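Long-range contacts in galactose-binding lectin (Arachis hypogaea, PDB 6VAV), which binds D-galactose-containing carbohydrates specifically, as a calcium- and manganese-dependent legume lectin that assembles into a homotetramer: residues 81-86 / 209-214; 69-74 / 120-125; 31-36 / 215-220. All coordinates share one frame; numbering follows the deposited sequence.

Contact 1: 81-86 / 209-214; sequences PADGII and SGSLGG. With QTY (N-[[1-[(3S,3aR,6S,6aR)-6-[4-[[[4-[[(2R,3R,4S,5R,6R)-6-(hydroxymethyl)-3,4,5-tris(oxidanyl)oxan-2-yl]amino]-4-oxidanylidene-butanoyl]amino]methyl]-1,2,3-triazol-1-yl]-2,3,3a,5,6,6a-hexahydrofuro[3,2-b]furan-3-yl]-1,2,3-triazol-4-yl]methyl]-N'-[(2R,3R,4S,5R,6R)-6-(hydroxymethyl)-3,4,5-tris(oxidanyl)oxan-2-yl]butanediamide), chain E.
The flat group that governs this contact is the carboxylate of Asp83, with the CA of Gly210 at its OD1 edge, near the carboxylate plane and 3.8 Å from Asp83 OD1. Its two oxygens divide the galactosyl ring of the bound ligand between them: ligand O4, close to the plane, donates to Asp83 OD1 at 2.6 Å, and ligand O3, standing well off it, donates to Asp83 OD2 at 2.6 Å. CG lies opposite the residue's own carbonyl carbon (chi1 -83°), a torsion that turns the carboxylate to the sugar. The backbone N of Asp83 donates to Ser209 O of the facing loop at 2.9 Å and 155°. The peptide bond between Ala82 and Asp83 is cis, a hallmark of the legume lectin carbohydrate site, where it probably helps to orient the aspartate toward the sugar. Residues 210-214 form the loop after strand 201-209, which lines the site together with residues 82-83. Their turn is tied twice, by Ser211 N to Gly214 O at 2.8 Å and by Gly214 N to Ser211 OG at 2.9 Å, the latter an ST motif. The same OG lies 2.7 Å from ligand O4, so the bond inside the loop helps to hold this hydroxyl beside the sugar. Without a side chain at Gly214, the methyl of Ala82 settles 3.8 Å from Gly214 CA, and the sugar passes close to both. Asp80 and Asn127 add further hydrogen bonds to the ligand, while Gly103 O engages Ser209 OG.

Contact 2: 69-74 / 120-125; sequences FSFEMK and VEFDTY. With MN (manganese (II) ion), chain F; CA (calcium ion), chain G; QTY (N-[[1-[(3S,3aR,6S,6aR)-6-[4-[[[4-[[(2R,3R,4S,5R,6R)-6-(hydroxymethyl)-3,4,5-tris(oxidanyl)oxan-2-yl]amino]-4-oxidanylidene-butanoyl]amino]methyl]-1,2,3-triazol-1-yl]-2,3,3a,5,6,6a-hexahydrofuro[3,2-b]furan-3-yl]-1,2,3-triazol-4-yl]methyl]-N'-[(2R,3R,4S,5R,6R)-6-(hydroxymethyl)-3,4,5-tris(oxidanyl)oxan-2-yl]butanediamide), chain E.
Phe69, Phe71 and Met73 meet Phe122 and Thr124 in the hydrophobic core between the two sheets of the legume lectin sandwich, immediately behind the metal site. The strand segments run in roughly the same direction, 26° apart, with their axes 10.6 Å from each other at closest approach, a spacing filled by side chains. Phe122 is the central piece. Phe71 drives an edge into one of its faces, CE2 lying over the ring centre, with centroids 4.8 Å apart and planes at 54°; Phe71 CZ comes within 3.6 Å of Phe122 CD1. Phe69 and Phe122 approach each other from opposite directions, Phe122 CE2 lying at the edge of the Phe69 ring, 3.9 Å from Phe69 CZ. Farther along, Met73, bent at its last torsion (chi3 -83°), reaches tip to tip with Thr124, where Met73 SD touches the methyl CG2 of Thr124 at 3.7 Å. The hydroxyl of Thr124 is engaged by Gln216 and Pro81 O, so its methyl is the part given to the core. Alternation along strand 117-123 puts Glu121 and Asp123 on the other face of the curved sheet, where they hold the metals characteristic of this family. Asp123 OD2 bridges manganese, at 2.0 Å, and calcium, which also takes OD1 and Tyr125 O; Glu121 OE2 joins the manganese. Four waters, two to each ion, and Asn127, Asp132 and His137 complete the spheres. An Asx turn, Tyr125 N donating to Asp123 OD1 at 3.2 Å, shapes the chain beyond the strand. From there Tyr125 extends to the sugar, whose C4 lies 3.6 Å above the plane of the Tyr125 ring, over its centre.

Contact 3: 31-36 / 215-220; sequences NIQLTN and RQIHLI
Thr35 and His218 make the polar centre of this contact. A chi1 of 56° swings Thr35 OG1 between its backbone N and carbonyl carbon, which brings it to the edge of the imidazole, in the ring plane, 2.9 Å from His218 ND1; either atom could be the donor. Two waters also bond to OG1: one links it to Thr35 O and His218 N, the other to Gln216 N, so this buried hydroxyl is gripped from several sides. Gln216 folds its CG over one face of the imidazole, 3.2 Å above the plane and toward the rim, while His218 NE2 is hydrogen-bonded to Gly84 N. Toward Ile220 the facing side chains on one side are apolar. With CG1 opposite the carbonyl carbon (chi1 -52°), Ile220 offers CG1 to Leu34 CD1 at 3.8 Å; Ile32 lies on the same face, its CB 4.2 Å from Ile220 CB. On the other face Gln33 CB rests 3.8 Å from Leu219 CD2. Backbone hydrogen bonds join the two segments: Ile32 and Ile220 exchange a pair, and Leu34 N donates to His218 O at 2.9 Å. Ile32 with Ile220 is a hydrogen-bonded antiparallel pair and Gln33 with Leu219 a non-hydrogen-bonded one, so that short strand 32-33 pairs alongside the beginning of long strand 216-229 in the legume lectin back sheet.

In the fold
The three contacts lie with centres about 10 Å from each other and together span both sheets of the sandwich. Along the chain, contact 3 brackets the other two, running from residues 31-36 to 215-220, while the segments of contacts 1 and 2 alternate. Strands 84-91 and 117-123 are neighbours in the curved sheet, so contacts 1 and 2 share its sugar-binding end; strands 64-75 and 216-229 are neighbours in the other sheet, joining contacts 2 and 3. Polar side chains of 215-220 bond to both other contacts. The sugar-binding loops are thus continuous with the strands that hold the metals and the core, which probably steadies the site.

Contact 1: 81-86 / 209-214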
loop_
_atom_site.group_PDB
_atom_site.type_symbol
_atom_site.label_atom_id
_atom_site.label_comp_id
_atom_site.label_asym_id
_atom_site.label_seq_id
_atom_site.Cartn_x
_atom_site.Cartn_y
_atom_site.Cartn_z
ATOM N N PRO A 81 -37.113 10.689 5.529
ATOM C CA PRO A 81 -35.695 10.279 5.361
ATOM C C PRO A 81 -34.852 11.479 4.928
ATOM O O PRO A 81 -34.822 11.840 3.755
ATOM C CB PRO A 81 -35.749 9.167 4.298
ATOM C CG PRO A 81 -37.228 8.896 4.050
ATOM C CD PRO A 81 -37.964 10.139 4.458
ATOM N N ALA A 82 -34.212 12.120 5.904
ATOM C CA ALA A 82 -33.473 13.364 5.713
ATOM C C ALA A 82 -32.333 13.472 6.770
ATOM O O ALA A 82 -32.407 12.768 7.776
ATOM C CB ALA A 82 -34.446 14.559 5.834
ATOM N N ASP A 83 -31.261 14.297 6.545
ATOM C CA ASP A 83 -31.104 15.201 5.400
ATOM C C ASP A 83 -30.015 14.784 4.395
ATOM O O ASP A 83 -29.965 15.349 3.302
ATOM C CB ASP A 83 -30.823 16.610 5.896
ATOM C CG ASP A 83 -32.105 17.320 6.250
ATOM O OD1 ASP A 83 -32.560 17.180 7.413
ATOM O OD2 ASP A 83 -32.699 17.949 5.347
ATOM N N GLY A 84 -29.179 13.822 4.774
ATOM C CA GLY A 84 -28.104 13.345 3.908
ATOM C C GLY A 84 -26.722 13.443 4.508
ATOM O O GLY A 84 -26.559 13.826 5.670
ATOM N N ILE A 85 -25.718 13.106 3.692
ATOM C CA ILE A 85 -24.305 13.060 4.076
ATOM C C ILE A 85 -23.474 13.981 3.152
ATOM O O ILE A 85 -23.723 14.030 1.948
ATOM C CB ILE A 85 -23.781 11.583 3.984
ATOM C CG1 ILE A 85 -24.578 10.602 4.884
ATOM C CG2 ILE A 85 -22.255 11.485 4.250
ATOM C CD1 ILE A 85 -24.321 9.102 4.638
ATOM N N ILE A 86 -22.461 14.658 3.715
ATOM C CA ILE A 86 -21.514 15.451 2.956
ATOM C C ILE A 86 -20.060 14.981 3.269
ATOM O O ILE A 86 -19.678 14.852 4.431
ATOM C CB ILE A 86 -21.684 16.985 3.120
ATOM C CG1 ILE A 86 -20.747 17.753 2.097
ATOM C CG2 ILE A 86 -21.526 17.457 4.587
ATOM C CD1 ILE A 86 -20.943 19.286 1.974
ATOM N N SER A 209 -26.781 15.344 9.067
ATOM C CA SER A 209 -27.678 16.006 9.999
ATOM C C SER A 209 -29.135 15.602 9.769
ATOM O O SER A 209 -29.483 14.969 8.768
ATOM C CB SER A 209 -27.522 17.519 9.890
ATOM O OG SER A 209 -27.758 17.943 8.561
ATOM N N GLY A 210 -29.962 15.968 10.736
ATOM C CA GLY A 210 -31.398 15.757 10.714
ATOM C C GLY A 210 -32.090 16.947 11.336
ATOM O O GLY A 210 -31.428 17.891 11.776
ATOM N N SER A 211 -33.419 16.935 11.325
ATOM C CA SER A 211 -34.226 17.979 11.941
ATOM C C SER A 211 -35.245 17.337 12.916
ATOM O O SER A 211 -35.080 16.175 13.318
ATOM C CB SER A 211 -34.921 18.798 10.854
ATOM O OG SER A 211 -35.846 17.940 10.206
ATOM N N LEU A 212 -36.272 18.085 13.307
ATOM C CA LEU A 212 -37.292 17.544 14.221
ATOM C C LEU A 212 -38.032 16.408 13.508
ATOM O O LEU A 212 -38.119 15.310 14.050
ATOM C CB LEU A 212 -38.263 18.642 14.706
ATOM C CG LEU A 212 -39.286 18.187 15.762
ATOM C CD1 LEU A 212 -39.429 19.220 16.871
ATOM C CD2 LEU A 212 -40.637 17.938 15.136
ATOM N N GLY A 213 -38.505 16.686 12.296
ATOM C CA GLY A 213 -39.232 15.717 11.484
ATOM C C GLY A 213 -38.438 14.942 10.445
ATOM O O GLY A 213 -38.975 13.988 9.873
ATOM N N GLY A 214 -37.180 15.339 10.197
ATOM C CA GLY A 214 -36.318 14.709 9.191
ATOM C C GLY A 214 -35.197 13.918 9.818
ATOM O O GLY A 214 -34.268 14.494 10.379
HETATM C C1 QTY E . -37.316 20.799 7.645
HETATM N N1 QTY E . -37.787 21.637 8.710
HETATM C C2 QTY E . -35.803 20.904 7.490
HETATM N N2 QTY E . -41.781 20.754 11.241
HETATM O O2 QTY E . -35.459 22.255 7.217
HETATM C C3 QTY E . -35.348 20.000 6.356
HETATM N N3 QTY E . -42.662 16.845 9.828
HETATM O O3 QTY E . -33.937 20.096 6.176
HETATM C C4 QTY E . -35.788 18.556 6.600
HETATM N N4 QTY E . -43.460 16.552 10.875
HETATM O O4 QTY E . -35.060 17.960 7.670
HETATM C C5 QTY E . -37.282 18.505 6.915
HETATM N N5 QTY E . -43.253 17.481 11.776
HETATM O O5 QTY E . -37.684 19.444 7.928
HETATM C C6 QTY E . -37.970 17.173 7.148
HETATM N N6 QTY E . -46.540 13.882 7.150
HETATM O O6 QTY E . -39.361 17.211 6.868
HETATM C C7 QTY E . -39.034 22.131 8.743
HETATM N N7 QTY E . -47.067 15.116 6.969
HETATM O O7 QTY E . -39.865 21.887 7.869
HETATM C C8 QTY E . -39.352 23.058 9.895
HETATM N N8 QTY E . -48.289 14.940 6.529
HETATM C C9 QTY E . -40.700 22.778 10.531
HETATM C C10 QTY E . -40.691 21.503 11.339
HETATM O O10 QTY E . -39.725 21.188 12.034
HETATM C C11 QTY E . -41.967 19.590 12.082
HETATM C C12 QTY E . -42.358 18.383 11.298
HETATM C C13 QTY E . -41.969 17.970 10.056
HETATM C C14 QTY E . -42.582 15.927 8.681
HETATM C C15 QTY E . -42.314 14.504 9.166
HETATM O O15 QTY E . -43.608 13.892 9.342
HETATM C C16 QTY E . -44.615 14.631 8.638
HETATM C C17 QTY E . -45.137 13.707 7.538
HETATM C C18 QTY E . -44.213 14.017 6.363
HETATM C C19 QTY E . -43.898 15.767 7.924
HETATM O O19 QTY E . -43.691 15.345 6.572
HETATM C C20 QTY E . -47.440 12.936 6.839
HETATM C C21 QTY E . -48.552 13.613 6.425
#

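Contact 2: 69-74 / 120-125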
loop_
_atom_site.group_PDB
_atom_site.type_symbol
_atom_site.label_atom_id
_atom_site.label_comp_id
_atom_site.label_asym_id
_atom_site.label_seq_id
_atom_site.Cartn_x
_atom_site.Cartn_y
_atom_site.Cartn_z
ATOM N N PHE A 69 -14.923 5.819 -0.642
ATOM C CA PHE A 69 -15.651 5.552 0.593
ATOM C C PHE A 69 -16.970 4.878 0.277
ATOM O O PHE A 69 -17.460 4.970 -0.857
ATOM C CB PHE A 69 -15.866 6.839 1.437
ATOM C CG PHE A 69 -16.496 8.013 0.715
ATOM C CD1 PHE A 69 -17.879 8.160 0.662
ATOM C CD2 PHE A 69 -15.705 8.989 0.111
ATOM C CE1 PHE A 69 -18.459 9.254 0.024
ATOM C CE2 PHE A 69 -16.291 10.080 -0.536
ATOM C CZ PHE A 69 -17.662 10.203 -0.573
ATOM N N SER A 70 -17.527 4.170 1.277
ATOM C CA SER A 70 -18.811 3.501 1.144
ATOM C C SER A 70 -19.742 3.907 2.300
ATOM O O SER A 70 -19.338 3.913 3.460
ATOM C CB SER A 70 -18.651 1.986 1.034
ATOM O OG SER A 70 -18.356 1.359 2.268
ATOM N N PHE A 71 -20.957 4.303 1.957
ATOM C CA PHE A 71 -21.941 4.737 2.943
ATOM C C PHE A 71 -23.287 4.053 2.714
ATOM O O PHE A 71 -23.523 3.411 1.677
ATOM C CB PHE A 71 -22.094 6.279 2.926
ATOM C CG PHE A 71 -22.746 6.881 1.689
ATOM C CD1 PHE A 71 -24.126 6.834 1.515
ATOM C CD2 PHE A 71 -21.977 7.520 0.716
ATOM C CE1 PHE A 71 -24.725 7.384 0.375
ATOM C CE2 PHE A 71 -22.580 8.088 -0.418
ATOM C CZ PHE A 71 -23.950 8.039 -0.566
ATOM N N GLU A 72 -24.174 4.231 3.695
ATOM C CA GLU A 72 -25.531 3.713 3.664
ATOM C C GLU A 72 -26.455 4.671 4.381
ATOM O O GLU A 72 -26.137 5.153 5.469
ATOM C CB GLU A 72 -25.582 2.313 4.317
ATOM C CG GLU A 72 -26.940 1.625 4.204
ATOM C CD GLU A 72 -27.141 0.376 5.043
ATOM O OE1 GLU A 72 -26.173 -0.406 5.198
ATOM O OE2 GLU A 72 -28.280 0.165 5.522
ATOM N N MET A 73 -27.597 4.967 3.750
ATOM C CA MET A 73 -28.682 5.719 4.363
ATOM C C MET A 73 -29.898 4.797 4.410
ATOM O O MET A 73 -30.181 4.099 3.434
ATOM C CB MET A 73 -28.968 7.044 3.654
ATOM C CG MET A 73 -27.923 8.090 3.978
ATOM S SD MET A 73 -28.186 9.679 3.178
ATOM C CE MET A 73 -27.461 9.385 1.547
ATOM N N LYS A 74 -30.556 4.715 5.563
ATOM C CA LYS A 74 -31.705 3.832 5.731
ATOM C C LYS A 74 -32.855 4.573 6.421
ATOM O O LYS A 74 -32.629 5.267 7.413
ATOM C CB LYS A 74 -31.301 2.573 6.513
ATOM C CG LYS A 74 -32.404 1.520 6.572
ATOM C CD LYS A 74 -31.845 0.126 6.714
ATOM C CE LYS A 74 -32.227 -0.524 8.022
ATOM N NZ LYS A 74 -33.619 -1.069 8.018
ATOM N N VAL A 120 -18.626 17.299 -1.272
ATOM C CA VAL A 120 -19.460 16.503 -2.162
ATOM C C VAL A 120 -20.654 16.029 -1.294
ATOM O O VAL A 120 -20.466 15.234 -0.381
ATOM C CB VAL A 120 -18.690 15.338 -2.818
ATOM C CG1 VAL A 120 -19.595 14.543 -3.760
ATOM C CG2 VAL A 120 -17.460 15.859 -3.557
ATOM N N GLU A 121 -21.858 16.544 -1.573
ATOM C CA GLU A 121 -23.045 16.200 -0.788
ATOM C C GLU A 121 -23.923 15.160 -1.480
ATOM O O GLU A 121 -24.042 15.143 -2.709
ATOM C CB GLU A 121 -23.867 17.445 -0.447
ATOM C CG GLU A 121 -24.266 18.269 -1.658
ATOM C CD GLU A 121 -25.403 19.211 -1.356
ATOM O OE1 GLU A 121 -25.194 20.188 -0.610
ATOM O OE2 GLU A 121 -26.506 18.969 -1.883
ATOM N N PHE A 122 -24.528 14.304 -0.651
ATOM C CA PHE A 122 -25.466 13.230 -0.991
ATOM C C PHE A 122 -26.747 13.647 -0.284
ATOM O O PHE A 122 -26.985 13.288 0.864
ATOM C CB PHE A 122 -24.882 11.878 -0.543
ATOM C CG PHE A 122 -23.540 11.630 -1.204
ATOM C CD1 PHE A 122 -23.464 11.070 -2.482
ATOM C CD2 PHE A 122 -22.357 12.037 -0.592
ATOM C CE1 PHE A 122 -22.217 10.890 -3.117
ATOM C CE2 PHE A 122 -21.114 11.865 -1.233
ATOM C CZ PHE A 122 -21.056 11.303 -2.490
ATOM N N ASP A 123 -27.514 14.498 -0.966
ATOM C CA ASP A 123 -28.655 15.205 -0.430
ATOM C C ASP A 123 -30.003 14.514 -0.705
ATOM O O ASP A 123 -30.378 14.317 -1.859
ATOM C CB ASP A 123 -28.626 16.611 -1.013
ATOM C CG ASP A 123 -29.502 17.592 -0.260
ATOM O OD1 ASP A 123 -30.349 17.134 0.560
ATOM O OD2 ASP A 123 -29.318 18.809 -0.454
ATOM N N THR A 124 -30.738 14.179 0.390
ATOM C CA THR A 124 -31.985 13.402 0.317
ATOM C C THR A 124 -33.258 14.196 0.681
ATOM O O THR A 124 -34.327 13.586 0.842
ATOM C CB THR A 124 -31.864 12.128 1.184
ATOM O OG1 THR A 124 -31.986 12.434 2.571
ATOM C CG2 THR A 124 -30.556 11.369 0.943
ATOM N N TYR A 125 -33.172 15.537 0.750
ATOM C CA TYR A 125 -34.322 16.404 1.067
ATOM C C TYR A 125 -34.177 17.728 0.339
ATOM O O TYR A 125 -33.139 18.385 0.461
ATOM C CB TYR A 125 -34.494 16.626 2.601
ATOM C CG TYR A 125 -35.725 17.451 2.922
ATOM C CD1 TYR A 125 -35.686 18.844 2.887
ATOM C CD2 TYR A 125 -36.954 16.840 3.155
ATOM C CE1 TYR A 125 -36.833 19.604 3.083
ATOM C CE2 TYR A 125 -38.101 17.593 3.394
ATOM C CZ TYR A 125 -38.033 18.976 3.364
ATOM O OH TYR A 125 -39.148 19.737 3.580
HETATM MN MN MN F . -28.625 19.954 -1.960
HETATM CA CA CA G . -31.224 19.399 1.170
HETATM C C1 QTY E . -37.316 20.799 7.645
HETATM N N1 QTY E . -37.787 21.637 8.710
HETATM C C2 QTY E . -35.803 20.904 7.490
HETATM N N2 QTY E . -41.781 20.754 11.241
HETATM O O2 QTY E . -35.459 22.255 7.217
HETATM C C3 QTY E . -35.348 20.000 6.356
HETATM N N3 QTY E . -42.662 16.845 9.828
HETATM O O3 QTY E . -33.937 20.096 6.176
HETATM C C4 QTY E . -35.788 18.556 6.600
HETATM N N4 QTY E . -43.460 16.552 10.875
HETATM O O4 QTY E . -35.060 17.960 7.670
HETATM C C5 QTY E . -37.282 18.505 6.915
HETATM N N5 QTY E . -43.253 17.481 11.776
HETATM O O5 QTY E . -37.684 19.444 7.928
HETATM C C6 QTY E . -37.970 17.173 7.148
HETATM N N6 QTY E . -46.540 13.882 7.150
HETATM O O6 QTY E . -39.361 17.211 6.868
HETATM C C7 QTY E . -39.034 22.131 8.743
HETATM N N7 QTY E . -47.067 15.116 6.969
HETATM O O7 QTY E . -39.865 21.887 7.869
HETATM C C8 QTY E . -39.352 23.058 9.895
HETATM N N8 QTY E . -48.289 14.940 6.529
HETATM C C9 QTY E . -40.700 22.778 10.531
HETATM C C10 QTY E . -40.691 21.503 11.339
HETATM O O10 QTY E . -39.725 21.188 12.034
HETATM C C11 QTY E . -41.967 19.590 12.082
HETATM C C12 QTY E . -42.358 18.383 11.298
HETATM C C13 QTY E . -41.969 17.970 10.056
HETATM C C14 QTY E . -42.582 15.927 8.681
HETATM C C15 QTY E . -42.314 14.504 9.166
HETATM O O15 QTY E . -43.608 13.892 9.342
HETATM C C16 QTY E . -44.615 14.631 8.638
HETATM C C17 QTY E . -45.137 13.707 7.538
HETATM C C18 QTY E . -44.213 14.017 6.363
HETATM C C19 QTY E . -43.898 15.767 7.924
HETATM O O19 QTY E . -43.691 15.345 6.572
HETATM C C20 QTY E . -47.440 12.936 6.839
HETATM C C21 QTY E . -48.552 13.613 6.425
HETATM O O HOH W 1 -27.564 21.402 -0.373
HETATM O O HOH W 2 -27.763 21.167 -3.508
HETATM O O HOH W 3 -31.026 18.211 2.976
HETATM O O HOH W 4 -29.618 20.756 1.822
#

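Contact 3: 31-36 / 215-220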
loop_
_atom_site.group_PDB
_atom_site.type_symbol
_atom_site.label_atom_id
_atom_site.label_comp_id
_atom_site.label_asym_id
_atom_site.label_seq_id
_atom_site.Cartn_x
_atom_site.Cartn_y
_atom_site.Cartn_z
ATOM N N ASN A 31 -19.220 0.150 11.696
ATOM C CA ASN A 31 -19.746 1.318 10.978
ATOM C C ASN A 31 -19.814 2.534 11.876
ATOM O O ASN A 31 -20.061 2.410 13.084
ATOM C CB ASN A 31 -21.161 1.070 10.437
ATOM C CG ASN A 31 -21.378 0.006 9.391
ATOM O OD1 ASN A 31 -22.521 -0.283 9.033
ATOM N ND2 ASN A 31 -20.337 -0.579 8.853
ATOM N N ILE A 32 -19.639 3.706 11.278
ATOM C CA ILE A 32 -19.831 4.980 11.956
ATOM C C ILE A 32 -21.280 5.378 11.716
ATOM O O ILE A 32 -21.719 5.364 10.575
ATOM C CB ILE A 32 -18.834 6.072 11.456
ATOM C CG1 ILE A 32 -17.440 5.898 12.091
ATOM C CG2 ILE A 32 -19.394 7.494 11.719
ATOM C CD1 ILE A 32 -16.368 6.806 11.465
ATOM N N GLN A 33 -22.030 5.690 12.777
ATOM C CA GLN A 33 -23.389 6.213 12.640
ATOM C C GLN A 33 -23.279 7.696 12.977
ATOM O O GLN A 33 -22.858 8.048 14.081
ATOM C CB GLN A 33 -24.398 5.467 13.517
ATOM C CG GLN A 33 -25.828 5.959 13.282
ATOM C CD GLN A 33 -26.848 5.316 14.184
ATOM O OE1 GLN A 33 -27.553 6.003 14.942
ATOM N NE2 GLN A 33 -26.993 4.001 14.077
ATOM N N LEU A 34 -23.593 8.556 12.014
ATOM C CA LEU A 34 -23.359 9.987 12.147
ATOM C C LEU A 34 -24.454 10.749 12.921
ATOM O O LEU A 34 -24.114 11.695 13.632
ATOM C CB LEU A 34 -23.123 10.625 10.772
ATOM C CG LEU A 34 -21.775 10.342 10.082
ATOM C CD1 LEU A 34 -21.786 10.842 8.605
ATOM C CD2 LEU A 34 -20.612 11.028 10.798
ATOM N N THR A 35 -25.730 10.373 12.813
ATOM C CA THR A 35 -26.747 11.123 13.581
ATOM C C THR A 35 -27.437 10.265 14.650
ATOM O O THR A 35 -27.464 9.032 14.577
ATOM C CB THR A 35 -27.794 11.788 12.681
ATOM O OG1 THR A 35 -28.414 10.802 11.858
ATOM C CG2 THR A 35 -27.215 12.922 11.847
ATOM N N ASN A 36 -27.972 10.957 15.660
ATOM C CA ASN A 36 -28.736 10.381 16.775
ATOM C C ASN A 36 -30.217 10.449 16.402
ATOM O O ASN A 36 -30.771 11.547 16.283
ATOM C CB ASN A 36 -28.439 11.151 18.070
ATOM C CG ASN A 36 -29.098 10.599 19.323
ATOM O OD1 ASN A 36 -30.212 10.059 19.307
ATOM N ND2 ASN A 36 -28.450 10.802 20.452
ATOM N N ARG A 215 -35.320 12.598 9.826
ATOM C CA ARG A 215 -34.332 11.724 10.461
ATOM C C ARG A 215 -34.200 10.445 9.681
ATOM O O ARG A 215 -35.190 9.903 9.181
ATOM C CB ARG A 215 -34.714 11.380 11.945
ATOM C CG ARG A 215 -35.093 12.593 12.788
ATOM C CD ARG A 215 -35.298 12.272 14.229
ATOM N NE ARG A 215 -35.945 13.389 14.901
ATOM C CZ ARG A 215 -36.301 13.391 16.181
ATOM N NH1 ARG A 215 -36.038 12.345 16.949
ATOM N NH2 ARG A 215 -36.888 14.452 16.708
ATOM N N GLN A 216 -32.971 9.955 9.603
ATOM C CA GLN A 216 -32.637 8.684 8.960
ATOM C C GLN A 216 -31.315 8.187 9.489
ATOM O O GLN A 216 -30.549 8.957 10.077
ATOM C CB GLN A 216 -32.621 8.796 7.415
ATOM C CG GLN A 216 -31.479 9.640 6.855
ATOM C CD GLN A 216 -31.613 10.021 5.404
ATOM O OE1 GLN A 216 -31.005 10.995 4.934
ATOM N NE2 GLN A 216 -32.397 9.265 4.650
ATOM N N ILE A 217 -31.044 6.899 9.279
ATOM C CA ILE A 217 -29.773 6.294 9.644
ATOM C C ILE A 217 -28.731 6.744 8.573
ATOM O O ILE A 217 -28.999 6.597 7.372
ATOM C CB ILE A 217 -29.905 4.752 9.737
ATOM C CG1 ILE A 217 -30.884 4.339 10.871
ATOM C CG2 ILE A 217 -28.541 4.110 9.961
ATOM C CD1 ILE A 217 -31.486 2.925 10.716
ATOM N N HIS A 218 -27.620 7.378 9.016
ATOM C CA HIS A 218 -26.498 7.831 8.148
ATOM C C HIS A 218 -25.263 7.064 8.570
ATOM O O HIS A 218 -24.759 7.287 9.685
ATOM C CB HIS A 218 -26.244 9.351 8.256
ATOM C CG HIS A 218 -27.392 10.259 7.930
ATOM N ND1 HIS A 218 -28.139 10.872 8.938
ATOM C CD2 HIS A 218 -27.817 10.722 6.732
ATOM C CE1 HIS A 218 -28.997 11.661 8.314
ATOM N NE2 HIS A 218 -28.841 11.605 6.985
ATOM N N LEU A 219 -24.800 6.122 7.717
ATOM C CA LEU A 219 -23.670 5.264 8.051
ATOM C C LEU A 219 -22.458 5.442 7.127
ATOM O O LEU A 219 -22.626 5.497 5.918
ATOM C CB LEU A 219 -24.084 3.774 7.992
ATOM C CG LEU A 219 -25.234 3.311 8.914
ATOM C CD1 LEU A 219 -25.707 1.936 8.518
ATOM C CD2 LEU A 219 -24.828 3.337 10.376
ATOM N N ILE A 220 -21.255 5.492 7.710
ATOM C CA ILE A 220 -19.987 5.473 6.979
ATOM C C ILE A 220 -19.407 4.072 7.224
ATOM O O ILE A 220 -19.162 3.701 8.382
ATOM C CB ILE A 220 -18.983 6.624 7.309
ATOM C CG1 ILE A 220 -19.626 8.040 7.202
ATOM C CG2 ILE A 220 -17.700 6.505 6.445
ATOM C CD1 ILE A 220 -20.278 8.496 5.849
HETATM O O HOH W 5 -27.541 8.278 11.789
HETATM O O HOH W 6 -30.990 11.482 11.304
#